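Local atomic coordinates of polymerase X (PDB entry 2W9M), a protein that probably extends DNA from deoxyribonucleoside triphosphates as a family X DNA polymerase, and carries a zinc-binding PHP (polymerase and histidinol phosphatase) module. Residues A[12-17]-A[73-77]; A[297-303]-A[312-318]; A[448-452]-A[559-563]; A[456-462]-A[492-498]. All blocks are in the same frame, centred on the assembly; numbering follows the deposited sequence.

Interaction 1: residues A[12-17]-A[73-77]; sequences RLVHAL and LSDFA
Phe76 reaches from helix 67-79 onto helix 10-26, where Leu13 and Ala16 receive its ring in the helix-hairpin-helix domain at the start of the polymerase. The axes of the two short segments come to 11.2 Å of each other with their N-to-C directions 126° apart, so larger side chains have to bridge the gap. Phe76 does so with CG anti to its own N (chi1 -175°), which carries the ring across to the other helix. Leu13 CD2 and Ala16 CB approach from opposite sides of the ring plane, both obliquely. The leucine branch is the closer, Leu13 CD2 lying 3.3 Å from Phe76 CD2, while Ala16 CB stands 3.8 Å from Phe76 CE2. Beside this wedge, Leu73 sends its CD2 branch toward Leu13 and Leu17, coming to 3.9 Å from Leu13 CB. Phe59 covers Leu13 and Leu73, and Phe82 meets the Phe76 ring while also touching Ala16 and Leu17, so the apolar cluster continues beyond the two helices. At its exposed border Arg12, bent at its second torsion, crosses the end of the ring with its guanidinium steeply inclined to it, and Arg12 NE lies at the ring edge, 3.3 Å from Phe76 CZ.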
loop_
_atom_site.group_PDB
_atom_site.type_symbol
_atom_site.label_atom_id
_atom_site.label_comp_id
_atom_site.label_asym_id
_atom_site.label_seq_id
_atom_site.Cartn_x
_atom_site.Cartn_y
_atom_site.Cartn_z
ATOM N N ARG A 12 22.241 -22.865 13.349
ATOM C CA ARG A 12 21.443 -21.679 13.061
ATOM C C ARG A 12 21.862 -21.029 11.737
ATOM O O ARG A 12 21.028 -20.486 11.010
ATOM C CB ARG A 12 21.551 -20.661 14.200
ATOM C CG ARG A 12 20.424 -19.655 14.197
ATOM C CD ARG A 12 20.880 -18.264 14.595
ATOM N NE ARG A 12 19.877 -17.281 14.204
ATOM C CZ ARG A 12 18.746 -17.072 14.868
ATOM N NH1 ARG A 12 18.481 -17.771 15.964
ATOM N NH2 ARG A 12 17.879 -16.164 14.438
ATOM N N LEU A 13 23.157 -21.083 11.441
ATOM C CA LEU A 13 23.690 -20.582 10.178
ATOM C C LEU A 13 23.148 -21.409 9.014
ATOM O O LEU A 13 22.789 -20.870 7.963
ATOM C CB LEU A 13 25.222 -20.637 10.182
ATOM C CG LEU A 13 25.959 -20.069 11.398
ATOM C CD1 LEU A 13 27.466 -20.238 11.247
ATOM C CD2 LEU A 13 25.603 -18.609 11.622
ATOM N N VAL A 14 23.092 -22.722 9.202
ATOM C CA VAL A 14 22.561 -23.602 8.173
ATOM C C VAL A 14 21.116 -23.235 7.849
ATOM O O VAL A 14 20.688 -23.325 6.699
ATOM C CB VAL A 14 22.634 -25.082 8.592
ATOM C CG1 VAL A 14 22.154 -25.972 7.463
ATOM C CG2 VAL A 14 24.049 -25.451 8.984
ATOM N N HIS A 15 20.371 -22.810 8.867
ATOM C CA HIS A 15 18.957 -22.484 8.703
ATOM C C HIS A 15 18.754 -21.180 7.929
ATOM O O HIS A 15 17.880 -21.087 7.068
ATOM C CB HIS A 15 18.268 -22.392 10.064
ATOM C CG HIS A 15 16.810 -22.717 10.022
ATOM N ND1 HIS A 15 15.972 -22.251 9.031
ATOM C CD2 HIS A 15 16.037 -23.461 10.847
ATOM C CE1 HIS A 15 14.748 -22.697 9.247
ATOM N NE2 HIS A 15 14.759 -23.432 10.344
ATOM N N ALA A 16 19.556 -20.173 8.251
ATOM C CA ALA A 16 19.516 -18.907 7.529
ATOM C C ALA A 16 19.898 -19.115 6.068
ATOM O O ALA A 16 19.256 -18.574 5.171
ATOM C CB ALA A 16 20.440 -17.888 8.181
ATOM N N LEU A 17 20.944 -19.905 5.835
ATOM C CA LEU A 17 21.372 -20.227 4.475
ATOM C C LEU A 17 20.274 -20.962 3.721
ATOM O O LEU A 17 20.068 -20.728 2.532
ATOM C CB LEU A 17 22.654 -21.068 4.487
ATOM C CG LEU A 17 23.933 -20.360 4.943
ATOM C CD1 LEU A 17 25.097 -21.334 5.047
ATOM C CD2 LEU A 17 24.273 -19.214 4.006
ATOM N N LEU A 73 28.544 -14.949 6.714
ATOM C CA LEU A 73 28.467 -15.805 7.895
ATOM C C LEU A 73 29.264 -15.215 9.054
ATOM O O LEU A 73 28.758 -15.097 10.170
ATOM C CB LEU A 73 28.944 -17.224 7.577
ATOM C CG LEU A 73 27.995 -18.087 6.737
ATOM C CD1 LEU A 73 28.602 -19.457 6.457
ATOM C CD2 LEU A 73 26.637 -18.229 7.415
ATOM N N SER A 74 30.510 -14.841 8.785
ATOM C CA SER A 74 31.326 -14.184 9.798
ATOM C C SER A 74 30.596 -12.975 10.376
ATOM O O SER A 74 30.621 -12.747 11.586
ATOM C CB SER A 74 32.693 -13.788 9.228
ATOM O OG SER A 74 32.641 -13.638 7.819
ATOM N N ASP A 75 29.936 -12.210 9.510
ATOM C CA ASP A 75 29.144 -11.065 9.952
ATOM C C ASP A 75 27.898 -11.501 10.713
ATOM O O ASP A 75 27.423 -10.789 11.597
ATOM C CB ASP A 75 28.754 -10.167 8.773
ATOM C CG ASP A 75 29.556 -8.879 8.731
ATOM O OD1 ASP A 75 30.173 -8.534 9.762
ATOM O OD2 ASP A 75 29.563 -8.209 7.676
ATOM N N PHE A 76 27.369 -12.668 10.363
ATOM C CA PHE A 76 26.214 -13.211 11.066
ATOM C C PHE A 76 26.646 -13.666 12.458
ATOM O O PHE A 76 25.945 -13.436 13.446
ATOM C CB PHE A 76 25.575 -14.352 10.268
ATOM C CG PHE A 76 24.312 -14.891 10.880
ATOM C CD1 PHE A 76 23.616 -14.161 11.828
ATOM C CD2 PHE A 76 23.806 -16.118 10.486
ATOM C CE1 PHE A 76 22.454 -14.653 12.391
ATOM C CE2 PHE A 76 22.644 -16.615 11.042
ATOM C CZ PHE A 76 21.966 -15.881 11.995
ATOM N N ALA A 77 27.816 -14.293 12.531
ATOM C CA ALA A 77 28.411 -14.656 13.809
ATOM C C ALA A 77 28.632 -13.398 14.646
ATOM O O ALA A 77 28.244 -13.339 15.814
ATOM C CB ALA A 77 29.724 -15.387 13.591
#

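Interaction 2: residues A[297-303]-A[312-318]; sequences PFRPAEY and WQTLPDP
Arg299 lies stretched out along one face of the Trp312 indole, its aliphatic chain over the ring system and its guanidinium flat on the pyrrole end, the two planes only 8° apart. CG is anti to the backbone N and the chain stays extended to NE, which lays Arg299 CG and CD over the rings; CD sits 3.6 Å from the centroid of the five-membered ring of Trp312. The indole itself is turned into the crowded position between its backbone N and carbonyl carbon (chi1 82°), and Gln313 CG backs its opposite face. NE and NH2 of Arg299 both hold Tyr303 O in the guanidinium plane, NE at 2.9 Å, and NH2 also forms a salt bridge with Asp309. Tyr303, with CG anti to its carbonyl carbon (chi1 -59°), has Leu315 CD1 over one face of its ring, 3.9 Å from the centroid, and Tyr303 OH donates to Pro316 O at 2.9 Å. Pro300 CG meets Pro318 CG at 3.6 Å. A leucine in place of Arg299 would probably leave Tyr303 O without both side-chain donors, Asp309 without this salt bridge and the indole face only partly covered. The two segments fold back on each other between helix 287-293 and strand 329-333, and the stack probably has cation-pi character, joining a charge that Asp309 probably offsets in part to an aromatic surface.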
loop_
_atom_site.group_PDB
_atom_site.type_symbol
_atom_site.label_atom_id
_atom_site.label_comp_id
_atom_site.label_asym_id
_atom_site.label_seq_id
_atom_site.Cartn_x
_atom_site.Cartn_y
_atom_site.Cartn_z
ATOM N N PRO A 297 -20.829 25.464 8.200
ATOM C CA PRO A 297 -20.497 24.987 6.852
ATOM C C PRO A 297 -20.246 23.485 6.871
ATOM O O PRO A 297 -19.591 22.990 7.788
ATOM C CB PRO A 297 -19.192 25.724 6.541
ATOM C CG PRO A 297 -18.621 26.047 7.902
ATOM C CD PRO A 297 -19.828 26.422 8.697
ATOM N N PHE A 298 -20.764 22.766 5.880
ATOM C CA PHE A 298 -20.572 21.323 5.825
ATOM C C PHE A 298 -19.095 20.998 5.695
ATOM O O PHE A 298 -18.402 21.559 4.846
ATOM C CB PHE A 298 -21.346 20.707 4.659
ATOM C CG PHE A 298 -21.345 19.205 4.662
ATOM C CD1 PHE A 298 -22.373 18.498 5.263
ATOM C CD2 PHE A 298 -20.315 18.499 4.068
ATOM C CE1 PHE A 298 -22.376 17.113 5.271
ATOM C CE2 PHE A 298 -20.314 17.112 4.069
ATOM C CZ PHE A 298 -21.344 16.420 4.674
ATOM N N ARG A 299 -18.619 20.095 6.547
ATOM C CA ARG A 299 -17.215 19.691 6.551
ATOM C C ARG A 299 -17.085 18.239 6.096
ATOM O O ARG A 299 -17.433 17.316 6.837
ATOM C CB ARG A 299 -16.612 19.877 7.947
ATOM C CG ARG A 299 -15.141 19.518 8.073
ATOM C CD ARG A 299 -14.600 19.954 9.432
ATOM N NE ARG A 299 -13.203 19.575 9.633
ATOM C CZ ARG A 299 -12.507 19.838 10.738
ATOM N NH1 ARG A 299 -13.078 20.483 11.745
ATOM N NH2 ARG A 299 -11.241 19.456 10.839
ATOM N N PRO A 300 -16.583 18.036 4.866
ATOM C CA PRO A 300 -16.481 16.709 4.241
ATOM C C PRO A 300 -15.662 15.738 5.089
ATOM O O PRO A 300 -14.674 16.146 5.698
ATOM C CB PRO A 300 -15.757 16.998 2.921
ATOM C CG PRO A 300 -15.999 18.447 2.656
ATOM C CD PRO A 300 -16.043 19.099 4.002
ATOM N N ALA A 301 -16.068 14.470 5.121
ATOM C CA ALA A 301 -15.388 13.463 5.933
ATOM C C ALA A 301 -13.895 13.382 5.628
ATOM O O ALA A 301 -13.103 12.987 6.485
ATOM C CB ALA A 301 -16.043 12.096 5.751
ATOM N N GLU A 302 -13.516 13.756 4.409
ATOM C CA GLU A 302 -12.112 13.747 4.013
ATOM C C GLU A 302 -11.289 14.735 4.831
ATOM O O GLU A 302 -10.082 14.556 4.993
ATOM C CB GLU A 302 -11.955 14.087 2.528
ATOM C CG GLU A 302 -12.620 13.119 1.570
ATOM C CD GLU A 302 -13.947 13.633 1.046
ATOM O OE1 GLU A 302 -14.695 14.262 1.825
ATOM O OE2 GLU A 302 -14.238 13.407 -0.149
ATOM N N TYR A 303 -11.947 15.779 5.339
ATOM C CA TYR A 303 -11.252 16.873 6.018
ATOM C C TYR A 303 -11.464 16.910 7.532
ATOM O O TYR A 303 -11.307 17.961 8.153
ATOM C CB TYR A 303 -11.673 18.219 5.425
ATOM C CG TYR A 303 -11.396 18.368 3.947
ATOM C CD1 TYR A 303 -12.244 19.112 3.133
ATOM C CD2 TYR A 303 -10.291 17.766 3.363
ATOM C CE1 TYR A 303 -11.990 19.255 1.781
ATOM C CE2 TYR A 303 -10.031 17.900 2.008
ATOM C CZ TYR A 303 -10.882 18.643 1.225
ATOM O OH TYR A 303 -10.620 18.773 -0.118
ATOM N N TRP A 312 -9.027 23.379 6.344
ATOM C CA TRP A 312 -9.977 22.684 5.471
ATOM C C TRP A 312 -10.886 23.528 4.563
ATOM O O TRP A 312 -11.402 23.007 3.572
ATOM C CB TRP A 312 -10.790 21.642 6.254
ATOM C CG TRP A 312 -11.962 22.187 6.998
ATOM C CD1 TRP A 312 -12.000 22.562 8.308
ATOM C CD2 TRP A 312 -13.278 22.401 6.480
ATOM N NE1 TRP A 312 -13.257 23.004 8.638
ATOM C CE2 TRP A 312 -14.062 22.918 7.531
ATOM C CE3 TRP A 312 -13.869 22.215 5.226
ATOM C CZ2 TRP A 312 -15.406 23.249 7.371
ATOM C CZ3 TRP A 312 -15.203 22.540 5.066
ATOM C CH2 TRP A 312 -15.957 23.053 6.134
ATOM N N GLN A 313 -11.081 24.809 4.880
ATOM C CA GLN A 313 -11.924 25.680 4.048
ATOM C C GLN A 313 -11.137 26.288 2.883
ATOM O O GLN A 313 -11.697 26.951 2.005
ATOM C CB GLN A 313 -12.582 26.769 4.894
ATOM C CG GLN A 313 -13.256 26.228 6.141
ATOM C CD GLN A 313 -14.388 27.108 6.630
ATOM O OE1 GLN A 313 -15.134 27.682 5.834
ATOM N NE2 GLN A 313 -14.532 27.206 7.950
ATOM N N THR A 314 -9.832 26.039 2.888
ATOM C CA THR A 314 -8.937 26.436 1.810
ATOM C C THR A 314 -8.912 25.374 0.710
ATOM O O THR A 314 -8.568 25.655 -0.438
ATOM C CB THR A 314 -7.509 26.621 2.356
ATOM O OG1 THR A 314 -7.429 27.865 3.062
ATOM C CG2 THR A 314 -6.490 26.616 1.236
ATOM N N LEU A 315 -9.293 24.153 1.072
ATOM C CA LEU A 315 -9.190 23.008 0.173
ATOM C C LEU A 315 -10.396 22.870 -0.751
ATOM O O LEU A 315 -11.486 23.365 -0.444
ATOM C CB LEU A 315 -8.997 21.727 0.986
ATOM C CG LEU A 315 -7.834 21.779 1.974
ATOM C CD1 LEU A 315 -7.804 20.529 2.831
ATOM C CD2 LEU A 315 -6.519 21.966 1.235
ATOM N N PRO A 316 -10.203 22.184 -1.890
ATOM C CA PRO A 316 -11.227 22.018 -2.929
ATOM C C PRO A 316 -12.483 21.313 -2.432
ATOM O O PRO A 316 -12.441 20.557 -1.458
ATOM C CB PRO A 316 -10.526 21.143 -3.975
ATOM C CG PRO A 316 -9.080 21.362 -3.747
ATOM C CD PRO A 316 -8.929 21.552 -2.272
ATOM N N ASP A 317 -13.597 21.576 -3.107
ATOM C CA ASP A 317 -14.840 20.857 -2.871
ATOM C C ASP A 317 -14.601 19.400 -3.246
ATOM O O ASP A 317 -13.888 19.113 -4.205
ATOM C CB ASP A 317 -15.960 21.467 -3.726
ATOM C CG ASP A 317 -17.301 20.778 -3.533
ATOM O OD1 ASP A 317 -17.442 19.607 -3.947
ATOM O OD2 ASP A 317 -18.226 21.422 -2.990
ATOM N N PRO A 318 -15.182 18.472 -2.477
ATOM C CA PRO A 318 -14.998 17.042 -2.736
ATOM C C PRO A 318 -15.202 16.671 -4.205
ATOM O O PRO A 318 -14.483 15.815 -4.724
ATOM C CB PRO A 318 -16.078 16.399 -1.867
ATOM C CG PRO A 318 -16.226 17.340 -0.725
ATOM C CD PRO A 318 -16.021 18.716 -1.292
#

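Interaction 3: residues A[448-452]-A[559-563]; sequences HPLVT and QRAAR
Pro449 O is held by two nitrogens of one side chain: Arg563 NE at 3.0 Å and Arg563 NH2 at 2.9 Å approach it side-on, both from the same face of its carbonyl plane rather than in that plane. The acceptor nevertheless lies close to the plane of the guanidinium. NH2 also turns to Val451 O, though the separation modelled there is too short to be trusted in detail. The Arg563 chain, bent at its second torsion, is sandwiched at its end, with Gln559 CG over one guanidinium face and His448 O over the other, while NH1 bonds to Asn482 O. All this joins helix 549-561 and its C-terminal extension to the loop that leads into strand 453-454 of the seven-stranded parallel sheet of the PHP domain; Thr452, at the entry of that strand, makes backbone bonds to Val423 and Val485 of the strands on its two sides. Gln559 runs out extended to Thr452, its OE1 3.3 Å from Thr452 CB. Its NE2 is held mainly by Gly483 O and makes only a weak bond to Thr452 O. Arg560 is extended as well and brings one face of its guanidinium over Leu450, with Leu450 CD2 3.6 Å from Arg560 NH1. Within the loop, Leu450 N donates to His448 ND1 at 2.9 Å, nearly straight (165°) and in the imidazole plane, while the other ring nitrogen, His448 NE2, bonds to Asp414.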
loop_
_atom_site.group_PDB
_atom_site.type_symbol
_atom_site.label_atom_id
_atom_site.label_comp_id
_atom_site.label_asym_id
_atom_site.label_seq_id
_atom_site.Cartn_x
_atom_site.Cartn_y
_atom_site.Cartn_z
ATOM N N HIS A 448 18.657 13.783 -10.793
ATOM C CA HIS A 448 19.128 13.201 -12.048
ATOM C C HIS A 448 18.319 13.779 -13.206
ATOM O O HIS A 448 17.134 14.056 -13.059
ATOM C CB HIS A 448 18.996 11.676 -11.992
ATOM C CG HIS A 448 19.707 10.954 -13.095
ATOM N ND1 HIS A 448 19.223 10.899 -14.387
ATOM C CD2 HIS A 448 20.848 10.225 -13.092
ATOM C CE1 HIS A 448 20.046 10.184 -15.132
ATOM N NE2 HIS A 448 21.040 9.763 -14.370
ATOM N N PRO A 449 18.963 13.987 -14.358
ATOM C CA PRO A 449 18.289 14.566 -15.529
ATOM C C PRO A 449 17.178 13.680 -16.101
ATOM O O PRO A 449 16.243 14.203 -16.704
ATOM C CB PRO A 449 19.421 14.700 -16.560
ATOM C CG PRO A 449 20.675 14.678 -15.769
ATOM C CD PRO A 449 20.409 13.818 -14.574
ATOM N N LEU A 450 17.278 12.366 -15.918
ATOM C CA LEU A 450 16.344 11.439 -16.555
ATOM C C LEU A 450 15.234 10.915 -15.632
ATOM O O LEU A 450 14.259 10.327 -16.097
ATOM C CB LEU A 450 17.110 10.268 -17.182
ATOM C CG LEU A 450 18.037 10.616 -18.352
ATOM C CD1 LEU A 450 18.594 9.353 -18.997
ATOM C CD2 LEU A 450 17.298 11.451 -19.378
ATOM N N VAL A 451 15.379 11.133 -14.331
ATOM C CA VAL A 451 14.400 10.657 -13.359
ATOM C C VAL A 451 13.066 11.364 -13.526
ATOM O O VAL A 451 13.027 12.582 -13.654
ATOM C CB VAL A 451 14.893 10.891 -11.923
ATOM C CG1 VAL A 451 13.809 10.534 -10.923
ATOM C CG2 VAL A 451 16.148 10.079 -11.666
ATOM N N THR A 452 11.971 10.610 -13.510
ATOM C CA THR A 452 10.656 11.232 -13.613
ATOM C C THR A 452 9.824 11.154 -12.330
ATOM O O THR A 452 9.134 12.110 -11.985
ATOM C CB THR A 452 9.859 10.722 -14.834
ATOM O OG1 THR A 452 8.486 10.548 -14.474
ATOM C CG2 THR A 452 10.403 9.415 -15.308
ATOM N N GLN A 559 9.319 17.835 -19.048
ATOM C CA GLN A 559 10.005 17.729 -17.764
ATOM C C GLN A 559 11.521 17.630 -17.943
ATOM O O GLN A 559 12.285 18.255 -17.207
ATOM C CB GLN A 559 9.490 16.507 -16.995
ATOM C CG GLN A 559 10.190 16.240 -15.675
ATOM C CD GLN A 559 9.840 14.878 -15.100
ATOM O OE1 GLN A 559 10.031 13.850 -15.751
ATOM N NE2 GLN A 559 9.328 14.864 -13.873
ATOM N N ARG A 560 11.956 16.835 -18.919
ATOM C CA ARG A 560 13.383 16.642 -19.159
ATOM C C ARG A 560 13.994 17.822 -19.905
ATOM O O ARG A 560 15.183 18.106 -19.761
ATOM C CB ARG A 560 13.635 15.340 -19.923
ATOM C CG ARG A 560 13.279 14.094 -19.132
ATOM C CD ARG A 560 13.498 12.819 -19.932
ATOM N NE ARG A 560 13.226 11.630 -19.129
ATOM C CZ ARG A 560 13.557 10.394 -19.481
ATOM N NH1 ARG A 560 14.181 10.173 -20.632
ATOM N NH2 ARG A 560 13.270 9.376 -18.677
ATOM N N ALA A 561 13.172 18.507 -20.697
ATOM C CA ALA A 561 13.612 19.682 -21.446
ATOM C C ALA A 561 13.818 20.872 -20.519
ATOM O O ALA A 561 14.646 21.742 -20.784
ATOM C CB ALA A 561 12.605 20.027 -22.533
ATOM N N ALA A 562 13.065 20.899 -19.425
ATOM C CA ALA A 562 13.119 22.016 -18.487
ATOM C C ALA A 562 14.394 22.049 -17.644
ATOM O O ALA A 562 14.624 23.005 -16.907
ATOM C CB ALA A 562 11.892 22.014 -17.588
ATOM N N ARG A 563 15.221 21.014 -17.745
ATOM C CA ARG A 563 16.464 20.985 -16.980
ATOM C C ARG A 563 17.723 20.949 -17.849
ATOM O O ARG A 563 17.648 20.945 -19.080
ATOM C CB ARG A 563 16.455 19.847 -15.943
ATOM C CG ARG A 563 15.713 18.575 -16.348
ATOM C CD ARG A 563 15.086 17.883 -15.123
ATOM N NE ARG A 563 14.886 16.454 -15.345
ATOM C CZ ARG A 563 14.131 15.655 -14.594
ATOM N NH1 ARG A 563 13.466 16.120 -13.550
ATOM N NH2 ARG A 563 14.036 14.373 -14.902
#

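Interaction 4: residues A[456-462]-A[492-498]; sequences HATGRLL and AARLDLD. With ZN (zinc ion), chain E.
His456 holds CG between its backbone N and carbonyl carbon (chi1 43°), while Arg494 stays extended to NE and then twists at its last torsion (-79°); together these lay the guanidinium flat on the imidazole, centres 4.1 Å apart and planes at 16°. This is at one of the three zinc sites of the PHP domain, and His456 NE2 binds zinc at 2.4 Å, with Glu401 and His428 completing the site. Leu461 CD2 packs on the other face of the Arg494 guanidinium, which is thus clamped between leucine and metal ligand. The type I turn from His456 to Gly459 is gripped by Asp496, whose OD1 takes Thr458 N at 3.0 Å through its syn lone pair and, weakly, Gly459 N. Further along, Arg460 bends twice to send NH1 to Arg494 O, in both the carbonyl and guanidinium planes, at 3.1 Å. Its NH2 forms a salt bridge with Asp498 OD2, meeting it from above the carboxylate plane; Asp498 also pairs with Arg500. With a leucine in place of Arg460, Arg494 O would probably lose its side-chain donor and Asp498 one of its cationic partners. Beyond Arg460 the two loops are tied by backbone, Leu462 N donating to Ala493 O at 2.8 Å.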
loop_
_atom_site.group_PDB
_atom_site.type_symbol
_atom_site.label_atom_id
_atom_site.label_comp_id
_atom_site.label_asym_id
_atom_site.label_seq_id
_atom_site.Cartn_x
_atom_site.Cartn_y
_atom_site.Cartn_z
ATOM N N HIS A 456 7.827 5.590 -3.433
ATOM C CA HIS A 456 7.601 5.587 -1.978
ATOM C C HIS A 456 8.698 6.268 -1.152
ATOM O O HIS A 456 9.529 5.599 -0.540
ATOM C CB HIS A 456 7.382 4.155 -1.480
ATOM C CG HIS A 456 8.327 3.165 -2.075
ATOM N ND1 HIS A 456 9.638 3.054 -1.675
ATOM C CD2 HIS A 456 8.154 2.241 -3.053
ATOM C CE1 HIS A 456 10.235 2.104 -2.375
ATOM N NE2 HIS A 456 9.352 1.597 -3.218
ATOM N N ALA A 457 8.671 7.597 -1.123
ATOM C CA ALA A 457 9.763 8.403 -0.562
ATOM C C ALA A 457 10.429 7.870 0.712
ATOM O O ALA A 457 11.656 7.880 0.828
ATOM C CB ALA A 457 9.296 9.841 -0.343
ATOM N N THR A 458 9.622 7.405 1.657
ATOM C CA THR A 458 10.096 7.152 3.016
ATOM C C THR A 458 10.502 5.707 3.314
ATOM O O THR A 458 11.229 5.446 4.274
ATOM C CB THR A 458 9.044 7.630 4.034
ATOM O OG1 THR A 458 9.219 9.037 4.260
ATOM C CG2 THR A 458 9.175 6.884 5.344
ATOM N N GLY A 459 10.040 4.772 2.492
ATOM C CA GLY A 459 10.377 3.372 2.675
ATOM C C GLY A 459 9.609 2.712 3.808
ATOM O O GLY A 459 9.841 1.548 4.136
ATOM N N ARG A 460 8.696 3.462 4.412
ATOM C CA ARG A 460 7.871 2.953 5.502
ATOM C C ARG A 460 7.025 1.747 5.077
ATOM O O ARG A 460 6.596 1.659 3.929
ATOM C CB ARG A 460 6.955 4.070 6.009
ATOM C CG ARG A 460 5.541 3.615 6.279
ATOM C CD ARG A 460 4.523 4.593 5.716
ATOM N NE ARG A 460 4.052 5.537 6.722
ATOM C CZ ARG A 460 2.916 6.219 6.623
ATOM N NH1 ARG A 460 2.137 6.057 5.562
ATOM N NH2 ARG A 460 2.557 7.055 7.586
ATOM N N LEU A 461 6.792 0.823 6.006
ATOM C CA LEU A 461 5.830 -0.261 5.803
ATOM C C LEU A 461 4.878 -0.360 6.992
ATOM O O LEU A 461 5.258 -0.844 8.053
ATOM C CB LEU A 461 6.541 -1.599 5.596
ATOM C CG LEU A 461 7.248 -1.790 4.255
ATOM C CD1 LEU A 461 7.778 -3.209 4.139
ATOM C CD2 LEU A 461 6.311 -1.468 3.101
ATOM N N LEU A 462 3.642 0.094 6.811
ATOM C CA LEU A 462 2.666 0.114 7.898
ATOM C C LEU A 462 2.581 -1.214 8.658
ATOM O O LEU A 462 2.389 -2.269 8.057
ATOM C CB LEU A 462 1.275 0.502 7.384
ATOM C CG LEU A 462 0.955 1.978 7.136
ATOM C CD1 LEU A 462 1.965 2.852 7.849
ATOM C CD2 LEU A 462 0.922 2.314 5.658
ATOM N N ALA A 492 -1.603 -0.539 0.201
ATOM C CA ALA A 492 -2.114 -0.323 1.561
ATOM C C ALA A 492 -1.061 -0.439 2.666
ATOM O O ALA A 492 -1.260 0.069 3.770
ATOM C CB ALA A 492 -3.283 -1.262 1.847
ATOM N N ALA A 493 0.050 -1.107 2.380
ATOM C CA ALA A 493 1.107 -1.251 3.376
ATOM C C ALA A 493 2.109 -0.112 3.290
ATOM O O ALA A 493 3.021 -0.015 4.112
ATOM C CB ALA A 493 1.811 -2.577 3.228
ATOM N N ARG A 494 1.941 0.754 2.301
ATOM C CA ARG A 494 2.846 1.886 2.150
ATOM C C ARG A 494 2.155 3.226 2.399
ATOM O O ARG A 494 2.495 3.930 3.353
ATOM C CB ARG A 494 3.517 1.860 0.780
ATOM C CG ARG A 494 4.484 0.700 0.607
ATOM C CD ARG A 494 5.144 0.742 -0.760
ATOM N NE ARG A 494 5.981 -0.427 -1.005
ATOM C CZ ARG A 494 7.206 -0.587 -0.512
ATOM N NH1 ARG A 494 7.740 0.341 0.270
ATOM N NH2 ARG A 494 7.896 -1.682 -0.798
ATOM N N LEU A 495 1.188 3.565 1.548
ATOM C CA LEU A 495 0.485 4.843 1.642
ATOM C C LEU A 495 1.491 5.956 1.924
ATOM O O LEU A 495 1.409 6.666 2.926
ATOM C CB LEU A 495 -0.602 4.775 2.713
ATOM C CG LEU A 495 -1.585 3.623 2.471
ATOM C CD1 LEU A 495 -2.740 3.662 3.449
ATOM C CD2 LEU A 495 -2.097 3.664 1.050
ATOM N N ASP A 496 2.436 6.096 1.003
ATOM C CA ASP A 496 3.626 6.904 1.203
ATOM C C ASP A 496 4.053 7.342 -0.188
ATOM O O ASP A 496 4.215 6.490 -1.058
ATOM C CB ASP A 496 4.694 6.020 1.851
ATOM C CG ASP A 496 6.070 6.655 1.866
ATOM O OD1 ASP A 496 7.062 5.893 1.909
ATOM O OD2 ASP A 496 6.165 7.901 1.844
ATOM N N LEU A 497 4.239 8.639 -0.438
ATOM C CA LEU A 497 4.220 9.744 0.531
ATOM C C LEU A 497 2.984 9.878 1.428
ATOM O O LEU A 497 1.849 9.776 0.963
ATOM C CB LEU A 497 4.403 11.052 -0.243
ATOM C CG LEU A 497 4.670 12.340 0.528
ATOM C CD1 LEU A 497 6.054 12.295 1.169
ATOM C CD2 LEU A 497 4.537 13.546 -0.404
ATOM N N ASP A 498 3.219 10.127 2.715
ATOM C CA ASP A 498 2.136 10.321 3.676
ATOM C C ASP A 498 1.254 11.491 3.256
ATOM O O ASP A 498 1.755 12.489 2.735
ATOM C CB ASP A 498 2.706 10.574 5.074
ATOM C CG ASP A 498 1.649 10.487 6.159
ATOM O OD1 ASP A 498 1.496 11.470 6.908
ATOM O OD2 ASP A 498 0.966 9.441 6.260
HETATM ZN ZN ZN E . 9.602 -0.273 -4.758
#

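Interactions 1, 2 and 3 open in that order along the chain, and interaction 4 is nested in the loop closed by interaction 3. Interaction 1 joins two helices of the N-terminal helix-hairpin-helix domain; interaction 2, with its centre 55 Å away across the chain's centre, folds the long loop between helix 287-293 and strand 329-333. The other two, centres 24 Å apart, belong to the PHP domain and flank strand 453-454: interaction 3 lies at its entry, interaction 4 in the metal-binding loop after its exit. Helix 94-99 touches interaction 4, bringing the polymerase part against the zinc-bearing part. The contacts are thus spread over separate parts of a chain that adopts an extended conformation.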